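Local coordinates for protein trichothecene 3-O-acetyltransferase TRI101 (Fusarium sporotrichioides, PDB 2ZBA) that transfers an acetyl group from acetyl coenzyme A to the 3-hydroxyl of trichothecenes during biosynthesis of mycotoxins such as T-2 toxin, at residues A[276-281]-A[328-333]; A[296-301]-A[320-325]. One frame throughout, in Å; residues are numbered along the deposited sequence.

Interaction 1 of 2, residues A[276-281]-A[328-333]; sequences FIWQST and AEIANE
Ile330 crosses one face of the Trp278 indole at about a right angle, its branches set over both rings. CG2 sits above the five-membered ring, 3.7 Å from that ring's centroid and only 13° off the normal, a CH-pi contact. CG1 and CD1 carry on across the six-membered ring, where CD1 comes within 3.7 Å of Trp278 CZ3. Two torsions of Ile330 give this spread: CG1 stands anti to the carbonyl carbon, and the turn at chi2 (-67°) brings CD1 over the benzene part. The indole is presented by a first torsion that sets Trp278 CG anti to its own backbone N, and the hydrogen bond from NE1 to Thr295 OG1 helps fix its rotation. The segments lie on helix 269-285 and the short helix 327-332; their local axes approach to 7.8 Å, with 119° between their N-to-C directions. The contact thus joins two helices that both touch strand 318-326, Trp278 meeting His323 and Ile330 meeting Ser325, in an acyltransferase of the BAHD superfamily. The backbones approach most closely at Gln279 and Ala331, whose CA atoms are 4.4 Å apart. From there the extended Gln279 side chain passes the Ile330 carbonyl, Gln279 CG 3.3 Å from Ile330 O. At its far end NE2 gives a weak, bent hydrogen bond to Glu333 O (3.0 Å). NE2 also bonds Thr338 OG1, and this buried amide is thereby tied to helix 335-344 as well. The carboxylate of Glu333 turns to the same helix, with OE2 hydrogen-bonded to Thr338 OG1 and OE1 in a salt bridge with Arg341.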
loop_
_atom_site.group_PDB
_atom_site.type_symbol
_atom_site.label_atom_id
_atom_site.label_comp_id
_atom_site.label_asym_id
_atom_site.label_seq_id
_atom_site.Cartn_x
_atom_site.Cartn_y
_atom_site.Cartn_z
ATOM N N PHE A 276 -18.243 1.194 -5.574
ATOM C CA PHE A 276 -19.090 0.024 -5.331
ATOM C C PHE A 276 -18.855 -0.520 -3.930
ATOM O O PHE A 276 -19.800 -0.942 -3.248
ATOM C CB PHE A 276 -18.885 -1.050 -6.407
ATOM C CG PHE A 276 -19.701 -2.302 -6.182
ATOM C CD1 PHE A 276 -21.097 -2.263 -6.267
ATOM C CD2 PHE A 276 -19.078 -3.511 -5.883
ATOM C CE1 PHE A 276 -21.873 -3.424 -6.054
ATOM C CE2 PHE A 276 -19.831 -4.668 -5.677
ATOM C CZ PHE A 276 -21.232 -4.620 -5.766
ATOM N N ILE A 277 -17.604 -0.465 -3.468
ATOM C CA ILE A 277 -17.298 -0.948 -2.112
ATOM C C ILE A 277 -17.805 -0.027 -0.991
ATOM O O ILE A 277 -18.250 -0.496 0.052
ATOM C CB ILE A 277 -15.784 -1.226 -1.920
ATOM C CG1 ILE A 277 -15.347 -2.384 -2.821
ATOM C CG2 ILE A 277 -15.486 -1.522 -0.440
ATOM C CD1 ILE A 277 -13.894 -2.442 -3.111
ATOM N N TRP A 278 -17.706 1.277 -1.202
ATOM C CA TRP A 278 -18.265 2.237 -0.256
ATOM C C TRP A 278 -19.776 2.069 -0.158
ATOM O O TRP A 278 -20.318 2.039 0.942
ATOM C CB TRP A 278 -17.908 3.666 -0.655
ATOM C CG TRP A 278 -18.113 4.709 0.444
ATOM C CD1 TRP A 278 -18.386 4.481 1.763
ATOM C CD2 TRP A 278 -18.010 6.128 0.296
ATOM N NE1 TRP A 278 -18.481 5.678 2.446
ATOM C CE2 TRP A 278 -18.239 6.703 1.574
ATOM C CE3 TRP A 278 -17.727 6.975 -0.789
ATOM C CZ2 TRP A 278 -18.197 8.080 1.795
ATOM C CZ3 TRP A 278 -17.698 8.361 -0.563
ATOM C CH2 TRP A 278 -17.940 8.888 0.715
ATOM N N GLN A 279 -20.439 1.922 -1.308
ATOM C CA GLN A 279 -21.881 1.720 -1.331
ATOM C C GLN A 279 -22.242 0.408 -0.635
ATOM O O GLN A 279 -23.129 0.374 0.225
ATOM C CB GLN A 279 -22.414 1.700 -2.765
ATOM C CG GLN A 279 -22.423 3.064 -3.465
ATOM C CD GLN A 279 -23.470 3.153 -4.580
ATOM O OE1 GLN A 279 -24.206 2.199 -4.831
ATOM N NE2 GLN A 279 -23.529 4.301 -5.254
ATOM N N SER A 280 -21.524 -0.656 -0.995
ATOM C CA SER A 280 -21.822 -2.000 -0.490
ATOM C C SER A 280 -21.559 -2.134 0.999
ATOM O O SER A 280 -22.355 -2.727 1.716
ATOM C CB SER A 280 -21.037 -3.053 -1.266
ATOM O OG SER A 280 -21.207 -2.882 -2.664
ATOM N N THR A 281 -20.435 -1.591 1.453
ATOM C CA THR A 281 -20.095 -1.596 2.876
ATOM C C THR A 281 -21.082 -0.730 3.645
ATOM O O THR A 281 -21.579 -1.130 4.706
ATOM C CB THR A 281 -18.641 -1.088 3.120
ATOM O OG1 THR A 281 -17.689 -2.046 2.617
ATOM C CG2 THR A 281 -18.404 -0.879 4.569
ATOM N N ALA A 328 -26.625 6.165 4.678
ATOM C CA ALA A 328 -27.824 5.996 3.838
ATOM C C ALA A 328 -27.699 6.702 2.489
ATOM O O ALA A 328 -28.160 6.193 1.466
ATOM N N GLU A 329 -27.067 7.877 2.479
ATOM C CA GLU A 329 -26.891 8.630 1.237
ATOM C C GLU A 329 -26.019 7.858 0.259
ATOM O O GLU A 329 -26.332 7.765 -0.929
ATOM C CB GLU A 329 -26.243 9.976 1.542
ATOM C CG GLU A 329 -26.656 11.123 0.645
ATOM C CD GLU A 329 -26.548 12.461 1.362
ATOM O OE1 GLU A 329 -26.316 13.476 0.678
ATOM O OE2 GLU A 329 -26.671 12.495 2.611
ATOM N N ILE A 330 -24.914 7.316 0.760
ATOM C CA ILE A 330 -23.966 6.605 -0.099
ATOM C C ILE A 330 -24.558 5.282 -0.617
ATOM O O ILE A 330 -24.462 4.986 -1.799
ATOM C CB ILE A 330 -22.571 6.417 0.589
ATOM C CG1 ILE A 330 -21.861 7.771 0.730
ATOM C CG2 ILE A 330 -21.685 5.397 -0.166
ATOM C CD1 ILE A 330 -21.438 8.426 -0.588
ATOM N N ALA A 331 -25.188 4.508 0.262
ATOM C CA ALA A 331 -25.801 3.236 -0.146
ATOM C C ALA A 331 -26.821 3.438 -1.271
ATOM O O ALA A 331 -26.804 2.714 -2.281
ATOM C CB ALA A 331 -26.445 2.554 1.046
ATOM N N ASN A 332 -27.671 4.457 -1.113
ATOM C CA ASN A 332 -28.873 4.621 -1.934
ATOM C C ASN A 332 -28.747 5.542 -3.141
ATOM O O ASN A 332 -29.737 5.769 -3.839
ATOM C CB ASN A 332 -30.053 5.068 -1.053
ATOM C CG ASN A 332 -30.343 4.094 0.080
ATOM O OD1 ASN A 332 -30.330 2.885 -0.113
ATOM N ND2 ASN A 332 -30.598 4.620 1.267
ATOM N N GLU A 333 -27.556 6.073 -3.404
ATOM C CA GLU A 333 -27.358 6.892 -4.606
ATOM C C GLU A 333 -26.877 6.031 -5.784
ATOM O O GLU A 333 -26.437 4.891 -5.573
ATOM C CB GLU A 333 -26.417 8.082 -4.337
ATOM C CG GLU A 333 -24.930 7.748 -4.188
ATOM C CD GLU A 333 -24.116 8.918 -3.631
ATOM O OE1 GLU A 333 -24.717 9.943 -3.255
ATOM O OE2 GLU A 333 -22.869 8.820 -3.559
#

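Interaction 2 of 2, residues A[296-301]-A[320-325]; sequences EFCRAV and MTYHDS. With COA (coenzyme A), chain E.
Phe297 and His323 face each other as a hydrogen-bonded pair. Phe297 N bonds His323 O at 2.8 Å, nearly straight (165°), and Phe297 O receives His323 N in return. The imidazole lies beside the Phe297 side chain and adds a weak bond from ND1 to the same Phe297 O (3.4 Å). Two residues on, Arg299 and Thr321 repeat the reciprocal backbone pair. The Arg299 chain, extended from CG to NE, carries its guanidinium out to a water and coenzyme A. The water lies in the guanidinium plane, at its edge, accepts from NH1 and is hydrogen-bonded to Thr321 OG1, bridging the two side chains. These are antiparallel strands 294-302 and 318-326 of a mixed sheet; the latter is outermost, and the former pairs on its other side with strand 383-387. The other sheet face carries Cys298, whose SG meets the Tyr322 ring edge in its plane, 3.7 Å from CD1, while Cys298 CB rests on selenium of selenomethionine Met320 at 3.8 Å. Farther along, Glu296 and Asp324 lie side by side, OE2 2.5 Å from OD1, near the calcium ligand Asp376. Coenzyme A runs past the other end: Ala300 CB is 3.6 Å from C5P, and CCP lies over one guanidinium face of Arg299. Salt bridges from NH2 to Asp270 and Asp271 position that group, Tyr322 OH bonds Leu373 O, and Met320 touches the bound T-2 toxin.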
loop_
_atom_site.group_PDB
_atom_site.type_symbol
_atom_site.label_atom_id
_atom_site.label_comp_id
_atom_site.label_asym_id
_atom_site.label_seq_id
_atom_site.Cartn_x
_atom_site.Cartn_y
_atom_site.Cartn_z
ATOM N N GLU A 296 -16.903 8.604 6.297
ATOM C CA GLU A 296 -15.765 9.184 5.580
ATOM C C GLU A 296 -15.031 8.112 4.764
ATOM O O GLU A 296 -14.679 7.043 5.286
ATOM C CB GLU A 296 -14.806 9.880 6.550
ATOM C CG GLU A 296 -13.585 10.592 5.900
ATOM C CD GLU A 296 -12.948 11.640 6.811
ATOM O OE1 GLU A 296 -11.823 11.412 7.294
ATOM O OE2 GLU A 296 -13.581 12.698 7.049
ATOM N N PHE A 297 -14.816 8.405 3.479
ATOM C CA PHE A 297 -13.980 7.578 2.616
ATOM C C PHE A 297 -12.638 8.289 2.535
ATOM O O PHE A 297 -12.585 9.463 2.172
ATOM C CB PHE A 297 -14.604 7.432 1.215
ATOM C CG PHE A 297 -13.999 6.321 0.376
ATOM C CD1 PHE A 297 -12.910 6.566 -0.457
ATOM C CD2 PHE A 297 -14.536 5.037 0.408
ATOM C CE1 PHE A 297 -12.352 5.539 -1.241
ATOM C CE2 PHE A 297 -13.995 4.011 -0.383
ATOM C CZ PHE A 297 -12.899 4.264 -1.191
ATOM N N CYS A 298 -11.572 7.598 2.930
ATOM C CA CYS A 298 -10.202 8.061 2.716
ATOM C C CYS A 298 -9.560 7.171 1.649
ATOM O O CYS A 298 -9.559 5.936 1.791
ATOM C CB CYS A 298 -9.376 8.007 4.015
ATOM S SG CYS A 298 -10.241 8.525 5.497
ATOM N N ARG A 299 -9.037 7.797 0.593
ATOM C CA ARG A 299 -8.467 7.101 -0.580
ATOM C C ARG A 299 -7.047 7.556 -0.846
ATOM O O ARG A 299 -6.830 8.726 -1.119
ATOM C CB ARG A 299 -9.326 7.392 -1.823
ATOM C CG ARG A 299 -9.045 6.530 -3.027
ATOM C CD ARG A 299 -9.712 7.149 -4.263
ATOM N NE ARG A 299 -9.772 6.225 -5.397
ATOM C CZ ARG A 299 -10.202 6.542 -6.613
ATOM N NH1 ARG A 299 -10.614 7.782 -6.893
ATOM N NH2 ARG A 299 -10.201 5.609 -7.561
ATOM N N ALA A 300 -6.078 6.639 -0.791
ATOM C CA ALA A 300 -4.681 6.971 -1.099
ATOM C C ALA A 300 -4.454 7.418 -2.567
ATOM O O ALA A 300 -5.074 6.907 -3.526
ATOM C CB ALA A 300 -3.729 5.787 -0.754
ATOM N N VAL A 301 -3.551 8.375 -2.715
ATOM C CA VAL A 301 -3.245 8.937 -4.025
ATOM C C VAL A 301 -1.735 9.095 -4.126
ATOM O O VAL A 301 -1.106 9.732 -3.290
ATOM C CB VAL A 301 -4.046 10.291 -4.337
ATOM C CG1 VAL A 301 -4.063 11.242 -3.153
ATOM C CG2 VAL A 301 -3.486 10.993 -5.583
HETATM N N MSE A 320 -4.034 11.535 0.573
HETATM C CA MSE A 320 -5.309 10.880 0.472
HETATM C C MSE A 320 -6.323 11.922 0.026
HETATM O O MSE A 320 -6.114 13.128 0.183
HETATM C CB MSE A 320 -5.714 10.249 1.813
HETATM C CG MSE A 320 -4.763 9.124 2.328
HETATM SE SE MSE A 320 -5.575 8.076 3.749
HETATM C CE MSE A 320 -6.037 6.453 2.739
ATOM N N THR A 321 -7.417 11.463 -0.551
ATOM C CA THR A 321 -8.571 12.319 -0.730
ATOM C C THR A 321 -9.635 11.853 0.279
ATOM O O THR A 321 -9.723 10.655 0.621
ATOM C CB THR A 321 -9.082 12.339 -2.204
ATOM O OG1 THR A 321 -9.545 11.037 -2.590
ATOM C CG2 THR A 321 -7.966 12.802 -3.165
ATOM N N TYR A 322 -10.430 12.800 0.754
ATOM C CA TYR A 322 -11.419 12.542 1.791
ATOM C C TYR A 322 -12.815 12.886 1.322
ATOM O O TYR A 322 -13.030 13.867 0.615
ATOM C CB TYR A 322 -11.055 13.321 3.047
ATOM C CG TYR A 322 -9.649 13.027 3.508
ATOM C CD1 TYR A 322 -9.358 11.864 4.226
ATOM C CD2 TYR A 322 -8.592 13.890 3.190
ATOM C CE1 TYR A 322 -8.031 11.576 4.632
ATOM C CE2 TYR A 322 -7.277 13.609 3.596
ATOM C CZ TYR A 322 -7.010 12.459 4.322
ATOM O OH TYR A 322 -5.717 12.196 4.721
ATOM N N HIS A 323 -13.769 12.052 1.709
ATOM C CA HIS A 323 -15.112 12.139 1.181
ATOM C C HIS A 323 -16.074 11.882 2.324
ATOM O O HIS A 323 -16.122 10.781 2.855
ATOM C CB HIS A 323 -15.295 11.131 0.028
ATOM C CG HIS A 323 -14.248 11.247 -1.039
ATOM N ND1 HIS A 323 -13.065 10.543 -0.999
ATOM C CD2 HIS A 323 -14.175 12.044 -2.135
ATOM C CE1 HIS A 323 -12.315 10.890 -2.030
ATOM N NE2 HIS A 323 -12.965 11.798 -2.732
ATOM N N ASP A 324 -16.812 12.916 2.725
ATOM C CA ASP A 324 -17.775 12.785 3.806
ATOM C C ASP A 324 -19.187 12.782 3.266
ATOM O O ASP A 324 -19.517 13.552 2.360
ATOM C CB ASP A 324 -17.623 13.924 4.809
ATOM C CG ASP A 324 -16.277 13.943 5.457
ATOM O OD1 ASP A 324 -15.942 12.982 6.176
ATOM O OD2 ASP A 324 -15.559 14.934 5.269
ATOM N N SER A 325 -20.011 11.907 3.828
ATOM C CA SER A 325 -21.399 11.767 3.436
ATOM C C SER A 325 -22.112 11.110 4.621
ATOM O O SER A 325 -21.677 11.262 5.770
ATOM C CB SER A 325 -21.476 10.908 2.168
ATOM O OG SER A 325 -22.790 10.815 1.649
HETATM N N1A COA E . -11.414 10.249 -20.600
HETATM C C2A COA E . -11.831 8.948 -20.368
HETATM N N3A COA E . -11.059 8.116 -19.569
HETATM C C4A COA E . -9.901 8.567 -19.006
HETATM C C5A COA E . -9.471 9.872 -19.239
HETATM C C6A COA E . -10.239 10.722 -20.047
HETATM N N6A COA E . -9.794 11.940 -20.368
HETATM N N7A COA E . -8.306 10.046 -18.573
HETATM C C8A COA E . -7.995 8.891 -17.937
HETATM N N9A COA E . -8.974 7.966 -18.190
HETATM C C1B COA E . -9.089 6.612 -17.600
HETATM C C2B COA E . -8.053 5.653 -18.177
HETATM O O2B COA E . -8.525 5.050 -19.364
HETATM C C3B COA E . -7.852 4.691 -17.021
HETATM O O3B COA E . -9.037 3.947 -16.907
HETATM P P3B COA E . -9.141 2.348 -16.734
HETATM O O7A COA E . -8.131 1.934 -15.683
HETATM O O8A COA E . -8.782 1.649 -18.017
HETATM O O9A COA E . -10.548 2.118 -16.282
HETATM C C4B COA E . -7.913 5.625 -15.830
HETATM O O4B COA E . -8.851 6.625 -16.194
HETATM C C5B COA E . -6.607 6.291 -15.430
HETATM O O5B COA E . -6.955 7.260 -14.447
HETATM P P1A COA E . -6.004 7.546 -13.178
HETATM O O1A COA E . -4.639 7.973 -13.618
HETATM O O2A COA E . -6.642 8.484 -12.181
HETATM O O3A COA E . -5.734 6.104 -12.469
HETATM P P2A COA E . -6.780 5.231 -11.604
HETATM O O4A COA E . -6.663 3.804 -12.093
HETATM O O5A COA E . -8.195 5.753 -11.575
HETATM O O6A COA E . -6.247 5.311 -10.094
HETATM C CBP COA E . -5.776 6.424 -8.011
HETATM C CCP COA E . -6.687 6.353 -9.235
HETATM C CDP COA E . -6.222 5.306 -7.069
HETATM C CEP COA E . -5.945 7.804 -7.354
HETATM C CAP COA E . -4.333 6.194 -8.469
HETATM O OAP COA E . -3.934 7.214 -9.373
HETATM C C9P COA E . -3.312 6.104 -7.359
HETATM O O9P COA E . -2.769 7.279 -6.833
HETATM N N8P COA E . -2.908 4.902 -6.942
HETATM C C7P COA E . -1.930 4.768 -5.866
HETATM C C6P COA E . -2.563 4.852 -4.476
HETATM C C5P COA E . -1.491 4.675 -3.413
HETATM O O5P COA E . -0.663 5.587 -3.168
HETATM N N4P COA E . -1.472 3.521 -2.758
HETATM C C3P COA E . -0.198 2.993 -2.277
HETATM C C2P COA E . -0.156 2.838 -0.760
HETATM S S1P COA E . 1.492 3.045 -0.018
HETATM O O HOH W 1 -10.225 10.305 -5.262
#

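Both interactions are largely buried and draw on neighbouring elements: helix 269-285 leads into strand 294-302, and strand 318-326 into helix 327-332. Interaction 2 is the sheet edge itself, built on backbone hydrogen bonds, with coenzyme A and the trichothecene beside it; interaction 1 lies farther from the centre of the chain, the Trp278 side chain about 13 Å from coenzyme A and about 14 Å from the trichothecene, and depends on apolar contact with one weak amide bond. They meet directly: Trp278 CG packs 3.6 Å from Phe297 CD2, and Ile330 CG1 lies 3.3 Å from Ser325 OG. The one exposed residue among those touching, Asp324, belongs to interaction 2.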